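Local coordinates for protein CD180 antigen (Mus musculus, PDB 3T6Q) that may cooperate with MD-1 and TLR4 in the innate immune response of B-cells to bacterial lipopolysaccharide, leading to NF-kappa-B activation, at residues 12-17 with 30-35; 247-252 with 274-279; 256-261 with 280-285. One frame throughout, in Å; residues are numbered along the deposited sequence.

Contact 1: residues 12-17 with 30-35. With NAG (2-acetamido-2-deoxy-beta-D-glucopyranose), chain P; NAG (2-acetamido-2-deoxy-beta-D-glucopyranose), chain Q.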
loop_
_atom_site.group_PDB
_atom_site.type_symbol
_atom_site.label_atom_id
_atom_site.label_comp_id
_atom_site.label_asym_id
_atom_site.label_seq_id
_atom_site.Cartn_x
_atom_site.Cartn_y
_atom_site.Cartn_z
ATOM N N GLU A 12 14.639 -26.134 19.466
ATOM C CA GLU A 12 15.699 -26.307 20.471
ATOM C C GLU A 12 15.082 -26.273 21.847
ATOM O O GLU A 12 14.511 -25.256 22.232
ATOM C CB GLU A 12 16.709 -25.179 20.422
ATOM C CG GLU A 12 17.876 -25.365 19.483
ATOM C CD GLU A 12 18.894 -24.250 19.651
ATOM O OE1 GLU A 12 18.989 -23.390 18.745
ATOM O OE2 GLU A 12 19.576 -24.213 20.702
ATOM N N VAL A 13 15.210 -27.379 22.581
ATOM C CA VAL A 13 14.684 -27.511 23.942
ATOM C C VAL A 13 14.907 -26.230 24.730
ATOM O O VAL A 13 16.043 -25.731 24.815
ATOM C CB VAL A 13 15.343 -28.695 24.713
ATOM C CG1 VAL A 13 14.674 -28.889 26.063
ATOM C CG2 VAL A 13 15.299 -29.982 23.891
ATOM N N ASN A 14 13.815 -25.687 25.276
ATOM C CA ASN A 14 13.853 -24.482 26.122
ATOM C C ASN A 14 14.270 -23.173 25.435
ATOM O O ASN A 14 14.287 -22.122 26.079
ATOM C CB ASN A 14 14.731 -24.706 27.364
ATOM C CG ASN A 14 14.163 -25.748 28.303
ATOM O OD1 ASN A 14 12.947 -25.829 28.494
ATOM N ND2 ASN A 14 15.049 -26.553 28.906
ATOM N N LYS A 15 14.596 -23.233 24.144
ATOM C CA LYS A 15 15.220 -22.096 23.481
ATOM C C LYS A 15 14.479 -21.571 22.242
ATOM O O LYS A 15 14.307 -20.352 22.099
ATOM C CB LYS A 15 16.666 -22.447 23.110
ATOM C CG LYS A 15 17.454 -21.271 22.567
ATOM C CD LYS A 15 18.895 -21.660 22.281
ATOM C CE LYS A 15 19.581 -20.613 21.420
ATOM N NZ LYS A 15 20.984 -21.008 21.122
ATOM N N THR A 16 14.057 -22.479 21.363
ATOM C CA THR A 16 13.548 -22.089 20.023
ATOM C C THR A 16 12.290 -22.814 19.664
ATOM O O THR A 16 12.275 -24.032 19.606
ATOM C CB THR A 16 14.584 -22.374 18.937
ATOM O OG1 THR A 16 15.740 -21.597 19.215
ATOM C CG2 THR A 16 14.059 -21.998 17.528
ATOM N N TYR A 17 11.227 -22.051 19.413
ATOM C CA TYR A 17 9.917 -22.622 19.139
ATOM C C TYR A 17 9.353 -22.040 17.849
ATOM O O TYR A 17 9.435 -20.817 17.617
ATOM C CB TYR A 17 8.966 -22.434 20.335
ATOM C CG TYR A 17 9.417 -23.284 21.508
ATOM C CD1 TYR A 17 8.960 -24.599 21.667
ATOM C CD2 TYR A 17 10.371 -22.794 22.411
ATOM C CE1 TYR A 17 9.415 -25.388 22.716
ATOM C CE2 TYR A 17 10.830 -23.572 23.457
ATOM C CZ TYR A 17 10.353 -24.863 23.602
ATOM O OH TYR A 17 10.835 -25.625 24.637
ATOM N N THR A 30 2.116 -23.010 27.367
ATOM C CA THR A 30 3.144 -24.049 27.424
ATOM C C THR A 30 4.551 -23.637 26.956
ATOM O O THR A 30 5.476 -24.442 27.063
ATOM C CB THR A 30 2.730 -25.310 26.632
ATOM O OG1 THR A 30 2.449 -24.959 25.273
ATOM C CG2 THR A 30 1.498 -25.970 27.251
ATOM N N LEU A 31 4.730 -22.424 26.424
ATOM C CA LEU A 31 6.086 -21.988 25.989
ATOM C C LEU A 31 6.869 -21.534 27.190
ATOM O O LEU A 31 6.384 -20.674 27.938
ATOM C CB LEU A 31 6.060 -20.832 24.966
ATOM C CG LEU A 31 5.437 -20.995 23.573
ATOM C CD1 LEU A 31 5.474 -19.642 22.857
ATOM C CD2 LEU A 31 6.131 -22.067 22.741
ATOM N N PRO A 32 8.087 -22.073 27.371
ATOM C CA PRO A 32 8.885 -21.755 28.562
ATOM C C PRO A 32 9.319 -20.294 28.632
ATOM O O PRO A 32 9.481 -19.629 27.600
ATOM C CB PRO A 32 10.107 -22.682 28.423
ATOM C CG PRO A 32 10.209 -22.941 26.953
ATOM C CD PRO A 32 8.780 -23.044 26.501
ATOM N N ASN A 33 9.501 -19.809 29.854
ATOM C CA ASN A 33 9.933 -18.438 30.120
ATOM C C ASN A 33 11.326 -18.148 29.581
ATOM O O ASN A 33 11.719 -16.988 29.406
ATOM C CB ASN A 33 9.906 -18.172 31.626
ATOM C CG ASN A 33 8.494 -18.032 32.174
ATOM O OD1 ASN A 33 7.546 -17.726 31.433
ATOM N ND2 ASN A 33 8.353 -18.253 33.486
ATOM N N SER A 34 12.060 -19.223 29.333
ATOM C CA SER A 34 13.413 -19.157 28.824
ATOM C C SER A 34 13.498 -19.054 27.285
ATOM O O SER A 34 14.591 -18.908 26.758
ATOM C CB SER A 34 14.150 -20.419 29.242
ATOM O OG SER A 34 13.452 -21.524 28.718
ATOM N N THR A 35 12.368 -19.165 26.579
ATOM C CA THR A 35 12.361 -19.044 25.097
ATOM C C THR A 35 13.145 -17.818 24.637
ATOM O O THR A 35 12.924 -16.701 25.121
ATOM C CB THR A 35 10.930 -18.946 24.546
ATOM O OG1 THR A 35 10.188 -20.084 24.985
ATOM C CG2 THR A 35 10.948 -18.897 22.983
HETATM C C1 NAG P . 14.681 -27.602 29.835
HETATM C C2 NAG P . 16.017 -28.257 30.208
HETATM C C3 NAG P . 15.890 -29.160 31.428
HETATM C C4 NAG P . 15.120 -28.504 32.564
HETATM C C5 NAG P . 13.816 -27.880 32.070
HETATM C C6 NAG P . 13.178 -27.030 33.163
HETATM C C7 NAG P . 17.672 -28.766 28.474
HETATM C C8 NAG P . 18.100 -29.718 27.390
HETATM N N2 NAG P . 16.551 -29.070 29.131
HETATM O O3 NAG P . 17.180 -29.496 31.887
HETATM O O4 NAG P . 14.848 -29.504 33.516
HETATM O O5 NAG P . 14.053 -27.027 30.968
HETATM O O6 NAG P . 11.879 -27.513 33.413
HETATM O O7 NAG P . 18.338 -27.758 28.713
HETATM C C1 NAG Q . 7.117 -18.152 34.230
HETATM C C2 NAG Q . 7.672 -18.678 35.567
HETATM C C3 NAG Q . 6.991 -18.149 36.835
HETATM C C4 NAG Q . 6.343 -16.769 36.693
HETATM C C5 NAG Q . 5.772 -16.553 35.292
HETATM C C6 NAG Q . 5.231 -15.141 35.088
HETATM C C7 NAG Q . 8.704 -20.860 35.853
HETATM C C8 NAG Q . 8.510 -22.352 35.857
HETATM N N2 NAG Q . 7.615 -20.129 35.598
HETATM O O3 NAG Q . 7.963 -18.109 37.866
HETATM O O4 NAG Q . 5.311 -16.646 37.641
HETATM O O5 NAG Q . 6.810 -16.783 34.367
HETATM O O6 NAG Q . 6.300 -14.261 34.834
HETATM O O7 NAG Q . 9.816 -20.364 36.066
#
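In the N-terminal cap of the leucine-rich-repeat solenoid, the buried ring of Y17 lies obliquely against L31, P32 and T35. L31 brings one methyl, its CD2 lying 3.7 Å from Y17 CG, while P32 packs at the phenol end, its CG 3.6 Å from Y17 CE2. A tyrosine suits this spot because its ring fills an apolar niche and its hydroxyl still finds polar partners: Y17 OH accepts from N14 N (3.0 Å) and hydrogen-bonds to E10. A polar bond joins the segments as well. S34 OG, held between its own N and carbonyl carbon (chi1 59°), donates to N14 O at 2.8 Å, in the carbonyl plane on a lone pair. P32 begins the type I turn that presents S34, and P32 O is gripped twice, by T35 OG1 (2.7 Å) and T35 N. N14 takes a left-handed backbone conformation readily tolerated by asparagine, just ahead of a classic bulge in which K15 and T16 both face E12. N14 ND2 and N33 ND2 each carry a covalently linked N-acetylglucosamine, and the N33 side chain starts away from 12-17. Such a short hairpin, folded against the loop entering the first repeat, is the arrangement of an LRRNT cap.

Contact 2: residues 247-252 with 274-279. With CU (copper (II) ion), chain J.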
loop_
_atom_site.group_PDB
_atom_site.type_symbol
_atom_site.label_atom_id
_atom_site.label_comp_id
_atom_site.label_asym_id
_atom_site.label_seq_id
_atom_site.Cartn_x
_atom_site.Cartn_y
_atom_site.Cartn_z
ATOM N N VAL A 247 25.324 7.581 -21.575
ATOM C CA VAL A 247 24.660 7.276 -20.327
ATOM C C VAL A 247 25.609 7.377 -19.116
ATOM O O VAL A 247 25.199 7.753 -18.022
ATOM C CB VAL A 247 24.016 5.853 -20.432
ATOM C CG1 VAL A 247 23.610 5.319 -19.075
ATOM C CG2 VAL A 247 22.816 5.874 -21.398
ATOM N N PHE A 248 26.875 7.032 -19.315
ATOM C CA PHE A 248 27.820 6.801 -18.201
ATOM C C PHE A 248 28.737 7.975 -17.839
ATOM O O PHE A 248 29.635 7.826 -16.998
ATOM C CB PHE A 248 28.676 5.574 -18.517
ATOM C CG PHE A 248 27.847 4.339 -18.789
ATOM C CD1 PHE A 248 27.084 3.753 -17.760
ATOM C CD2 PHE A 248 27.799 3.789 -20.055
ATOM C CE1 PHE A 248 26.308 2.614 -17.998
ATOM C CE2 PHE A 248 27.004 2.655 -20.307
ATOM C CZ PHE A 248 26.268 2.072 -19.273
ATOM N N GLU A 249 28.512 9.117 -18.481
ATOM C CA GLU A 249 29.375 10.318 -18.312
ATOM C C GLU A 249 29.665 10.658 -16.844
ATOM O O GLU A 249 30.817 10.950 -16.489
ATOM C CB GLU A 249 28.726 11.506 -19.055
ATOM C CG GLU A 249 28.832 11.371 -20.580
ATOM C CD GLU A 249 30.262 11.509 -21.103
ATOM O OE1 GLU A 249 30.666 12.666 -21.445
ATOM O OE2 GLU A 249 31.015 10.492 -21.196
ATOM N N GLY A 250 28.632 10.591 -15.987
ATOM C CA GLY A 250 28.785 10.913 -14.549
ATOM C C GLY A 250 29.757 10.013 -13.804
ATOM O O GLY A 250 30.323 10.381 -12.768
ATOM N N LEU A 251 29.963 8.808 -14.299
ATOM C CA LEU A 251 30.886 7.895 -13.590
ATOM C C LEU A 251 32.336 8.410 -13.506
ATOM O O LEU A 251 33.092 7.973 -12.641
ATOM C CB LEU A 251 30.902 6.527 -14.297
ATOM C CG LEU A 251 31.394 5.273 -13.596
ATOM C CD1 LEU A 251 30.697 5.096 -12.243
ATOM C CD2 LEU A 251 31.034 4.096 -14.520
ATOM N N CYS A 252 32.711 9.304 -14.427
ATOM C CA CYS A 252 34.035 9.909 -14.462
ATOM C C CYS A 252 34.270 10.837 -13.249
ATOM O O CYS A 252 35.423 11.253 -12.993
ATOM C CB CYS A 252 34.219 10.695 -15.799
ATOM S SG CYS A 252 34.903 9.715 -17.147
ATOM N N PHE A 274 32.870 2.099 -22.372
ATOM C CA PHE A 274 33.362 2.043 -20.996
ATOM C C PHE A 274 34.497 3.029 -20.683
ATOM O O PHE A 274 35.201 2.878 -19.673
ATOM C CB PHE A 274 33.781 0.600 -20.649
ATOM C CG PHE A 274 32.629 -0.386 -20.773
ATOM C CD1 PHE A 274 31.609 -0.405 -19.809
ATOM C CD2 PHE A 274 32.558 -1.254 -21.849
ATOM C CE1 PHE A 274 30.520 -1.298 -19.919
ATOM C CE2 PHE A 274 31.485 -2.166 -21.961
ATOM C CZ PHE A 274 30.470 -2.177 -21.014
ATOM N N HIS A 275 34.642 4.075 -21.493
ATOM C CA HIS A 275 35.764 5.007 -21.243
ATOM C C HIS A 275 35.709 5.721 -19.895
ATOM O O HIS A 275 36.761 6.116 -19.421
ATOM C CB HIS A 275 35.935 6.023 -22.389
ATOM C CG HIS A 275 34.863 7.091 -22.426
ATOM N ND1 HIS A 275 33.713 6.962 -23.129
ATOM C CD2 HIS A 275 34.795 8.334 -21.789
ATOM C CE1 HIS A 275 32.956 8.070 -22.976
ATOM N NE2 HIS A 275 33.620 8.908 -22.153
ATOM N N CYS A 276 34.517 5.872 -19.265
ATOM C CA CYS A 276 34.434 6.381 -17.878
ATOM C C CYS A 276 34.644 5.380 -16.724
ATOM O O CYS A 276 34.496 5.755 -15.533
ATOM C CB CYS A 276 33.146 7.203 -17.631
ATOM S SG CYS A 276 33.295 8.880 -18.308
ATOM N N PHE A 277 35.029 4.148 -17.044
ATOM C CA PHE A 277 35.013 3.066 -16.050
ATOM C C PHE A 277 36.415 2.797 -15.543
ATOM O O PHE A 277 36.648 1.794 -14.857
ATOM C CB PHE A 277 34.428 1.749 -16.653
ATOM C CG PHE A 277 32.923 1.772 -16.857
ATOM C CD1 PHE A 277 32.319 2.651 -17.747
ATOM C CD2 PHE A 277 32.100 0.874 -16.141
ATOM C CE1 PHE A 277 30.931 2.619 -17.947
ATOM C CE2 PHE A 277 30.719 0.864 -16.298
ATOM C CZ PHE A 277 30.120 1.730 -17.212
ATOM N N SER A 278 37.368 3.694 -15.811
ATOM C CA SER A 278 38.747 3.354 -15.501
ATOM C C SER A 278 39.057 3.162 -14.021
ATOM O O SER A 278 40.001 2.452 -13.692
ATOM C CB SER A 278 39.788 4.269 -16.206
ATOM O OG SER A 278 39.575 5.592 -15.805
ATOM N N GLY A 279 38.278 3.734 -13.106
ATOM C CA GLY A 279 38.480 3.370 -11.668
ATOM C C GLY A 279 37.914 2.008 -11.199
ATOM O O GLY A 279 38.239 1.524 -10.105
HETATM CU CU CU J . 32.833 10.785 -21.983
#
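F277 turns its edge toward the face of F248, the two ring planes standing at 72° and their centroids 5.1 Å apart, a T-shaped pair in which F277 CE1 comes 3.6 Å from F248 CG. L251 crosses F277 at about a right angle and sets a methyl over the middle of its ring: CD2 is 3.5 Å from the F277 centroid and almost on the ring normal, a CH-pi contact. CG of L251 lies anti to the backbone N (chi1 -161°), which swings that methyl across to the ring. F274 CD1 covers the other face of F277, leaving the phenyl clamped between two apolar groups where a flat, bulky side chain fits well. F248 and F277 hold equivalent places, each three residues before a leucine (L251, L280), and F248 also meets F219 at a steep angle, consistent with the phenylalanine spine that runs through the convex side of leucine-rich-repeat solenoids. Nearer the surface the chemistry changes. C252 and C276 are joined by a disulfide, SG to SG 2.2 Å, which ties the 3-10 segment 247-252 to the type I turn 274-277. Beyond it a copper ion is shared: E249 OE2 and H275 NE2 each bind the copper at 2.0 Å, the glutamate chain bent at chi2 and the carboxylate and ring planes 58° apart. OE2 and NE2 come close because both bind the same copper, and no hydrogen bond joins them. H275 ND1 is hydrogen-bonded to N272 O, and this bond together with the copper at NE2 sets the rotation of the ring.

Contact 3: residues 256-261 with 280-285; sequences VESINL and LQELDL
I259 CG2 and L280 CD1 press together at 3.4 Å, closer than usual van der Waals contact, a tight spot between the two segments. The same L280 methyl also lies against V256 CG1, while I259 CG2 has L283 CD1 beside it at 3.8 Å, both branches pointing the same way into the interior. Branched aliphatic residues suit this side, where each repeat must stack closely on the next. The backbones run parallel, 4° apart in direction, and a regular zigzag of bonds joins them: I259 N to E282 O, D284 N to I259 O and L261 N to D284 O (2.9 Å). Where the chain turns a corner at E257, its O takes two donors, Q281 N and E282 N. V256, I259 and L261 match L280, L283 and L285 in the LxxLxL pattern of leucine-rich repeats, whose parallel strands line the concave surface. On the face with S258, N260, E282 and D284 the fit is looser, though N260 is itself buried. N260 and D284 extend side by side, each CG anti to the backbone N; N260 ND2 is 3.4 Å from D284 OD2, at too poor an angle for a hydrogen bond. N260 OD1 is hydrogen-bonded to Q262 N and D284 OD1 to T286 OG1. E282 CB touches S258 OG at 3.5 Å, a van der Waals contact between two partly exposed residues. At the open end, the exposed E257 lays its carboxylate against Q281 CG.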
loop_
_atom_site.group_PDB
_atom_site.type_symbol
_atom_site.label_atom_id
_atom_site.label_comp_id
_atom_site.label_asym_id
_atom_site.label_seq_id
_atom_site.Cartn_x
_atom_site.Cartn_y
_atom_site.Cartn_z
ATOM N N VAL A 256 33.945 4.335 -7.640
ATOM C CA VAL A 256 33.168 3.089 -7.466
ATOM C C VAL A 256 34.100 1.886 -7.580
ATOM O O VAL A 256 34.907 1.809 -8.527
ATOM C CB VAL A 256 32.061 2.945 -8.556
ATOM C CG1 VAL A 256 31.179 1.700 -8.306
ATOM C CG2 VAL A 256 31.140 4.171 -8.564
ATOM N N GLU A 257 33.975 0.929 -6.666
ATOM C CA GLU A 257 34.790 -0.281 -6.767
ATOM C C GLU A 257 34.159 -1.311 -7.715
ATOM O O GLU A 257 34.855 -1.896 -8.534
ATOM C CB GLU A 257 34.978 -0.930 -5.402
ATOM C CG GLU A 257 36.290 -1.677 -5.257
ATOM C CD GLU A 257 37.455 -0.766 -4.841
ATOM O OE1 GLU A 257 38.301 -1.234 -4.030
ATOM O OE2 GLU A 257 37.526 0.407 -5.309
ATOM N N SER A 258 32.842 -1.506 -7.608
ATOM C CA SER A 258 32.174 -2.614 -8.291
ATOM C C SER A 258 30.844 -2.134 -8.785
ATOM O O SER A 258 30.108 -1.471 -8.037
ATOM C CB SER A 258 32.011 -3.809 -7.331
ATOM O OG SER A 258 31.233 -4.843 -7.914
ATOM N N ILE A 259 30.520 -2.465 -10.036
ATOM C CA ILE A 259 29.248 -2.021 -10.607
ATOM C C ILE A 259 28.565 -3.184 -11.301
ATOM O O ILE A 259 29.233 -4.019 -11.971
ATOM C CB ILE A 259 29.406 -0.808 -11.556
ATOM C CG1 ILE A 259 28.058 -0.313 -12.079
ATOM C CG2 ILE A 259 30.344 -1.118 -12.704
ATOM C CD1 ILE A 259 28.166 1.091 -12.719
ATOM N N ASN A 260 27.230 -3.232 -11.164
ATOM C CA ASN A 260 26.453 -4.287 -11.832
ATOM C C ASN A 260 25.497 -3.581 -12.783
ATOM O O ASN A 260 24.798 -2.618 -12.386
ATOM C CB ASN A 260 25.678 -5.118 -10.761
ATOM C CG ASN A 260 24.917 -6.294 -11.393
ATOM O OD1 ASN A 260 24.024 -6.084 -12.205
ATOM N ND2 ASN A 260 25.259 -7.490 -11.017
ATOM N N LEU A 261 25.465 -4.018 -14.042
ATOM C CA LEU A 261 24.582 -3.467 -15.033
ATOM C C LEU A 261 23.747 -4.571 -15.714
ATOM O O LEU A 261 23.435 -4.483 -16.905
ATOM C CB LEU A 261 25.442 -2.708 -16.092
ATOM C CG LEU A 261 25.982 -1.371 -15.553
ATOM C CD1 LEU A 261 27.168 -0.806 -16.325
ATOM C CD2 LEU A 261 24.826 -0.342 -15.473
ATOM N N LEU A 280 37.069 1.377 -12.009
ATOM C CA LEU A 280 36.376 0.145 -11.547
ATOM C C LEU A 280 37.290 -1.051 -11.343
ATOM O O LEU A 280 38.204 -1.311 -12.132
ATOM C CB LEU A 280 35.234 -0.283 -12.484
ATOM C CG LEU A 280 33.831 0.337 -12.335
ATOM C CD1 LEU A 280 33.155 -0.027 -11.030
ATOM C CD2 LEU A 280 33.853 1.857 -12.514
ATOM N N GLN A 281 37.020 -1.782 -10.267
ATOM C CA GLN A 281 37.683 -3.047 -10.044
ATOM C C GLN A 281 36.864 -4.227 -10.564
ATOM O O GLN A 281 37.440 -5.242 -10.969
ATOM C CB GLN A 281 38.001 -3.218 -8.557
ATOM C CG GLN A 281 38.908 -2.093 -7.988
ATOM C CD GLN A 281 40.228 -1.954 -8.711
ATOM O OE1 GLN A 281 41.059 -2.870 -8.717
ATOM N NE2 GLN A 281 40.443 -0.792 -9.312
ATOM N N GLU A 282 35.531 -4.118 -10.506
ATOM C CA GLU A 282 34.673 -5.242 -10.870
ATOM C C GLU A 282 33.535 -4.720 -11.712
ATOM O O GLU A 282 32.940 -3.669 -11.374
ATOM C CB GLU A 282 34.043 -5.895 -9.649
ATOM C CG GLU A 282 35.016 -6.252 -8.558
ATOM C CD GLU A 282 34.390 -7.212 -7.544
ATOM O OE1 GLU A 282 33.233 -7.728 -7.784
ATOM O OE2 GLU A 282 35.066 -7.427 -6.512
ATOM N N LEU A 283 33.249 -5.430 -12.804
ATOM C CA LEU A 283 32.164 -5.021 -13.706
ATOM C C LEU A 283 31.308 -6.256 -14.033
ATOM O O LEU A 283 31.823 -7.321 -14.443
ATOM C CB LEU A 283 32.714 -4.380 -15.002
ATOM C CG LEU A 283 31.768 -4.225 -16.201
ATOM C CD1 LEU A 283 30.691 -3.206 -15.818
ATOM C CD2 LEU A 283 32.627 -3.733 -17.348
ATOM N N ASP A 284 30.011 -6.114 -13.838
ATOM C CA ASP A 284 29.086 -7.248 -14.081
ATOM C C ASP A 284 28.132 -6.921 -15.228
ATOM O O ASP A 284 27.256 -6.051 -15.092
ATOM C CB ASP A 284 28.280 -7.569 -12.810
ATOM C CG ASP A 284 27.560 -8.920 -12.902
ATOM O OD1 ASP A 284 26.954 -9.221 -13.978
ATOM O OD2 ASP A 284 27.653 -9.694 -11.913
ATOM N N LEU A 285 28.259 -7.653 -16.333
ATOM C CA LEU A 285 27.395 -7.443 -17.521
ATOM C C LEU A 285 26.526 -8.676 -17.819
ATOM O O LEU A 285 26.308 -9.027 -18.983
ATOM C CB LEU A 285 28.263 -7.068 -18.707
ATOM C CG LEU A 285 29.040 -5.728 -18.552
ATOM C CD1 LEU A 285 30.079 -5.593 -19.666
ATOM C CD2 LEU A 285 28.083 -4.531 -18.596
#

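In the fold
Contact 2 joins the turns that precede the two strands paired in contact 3; their centres lie 11 Å apart and their segments alternate along the chain. Contact 3 is held by backbone bonds on the concave side, contact 2 by side chains, a disulfide and a metal on the convex side. Each pairs a buried apolar side (F248, L251 and F277; I259, L280 and L283) with a more exposed one (E249 and C252; E257). They share one interior, F274 touching L285 and both F248 and F277 touching L261. Contact 1, its centre about 46 Å from that of contact 3, closes the end of the solenoid: Y17, L31 and T35 are buried, with glycans flanking them.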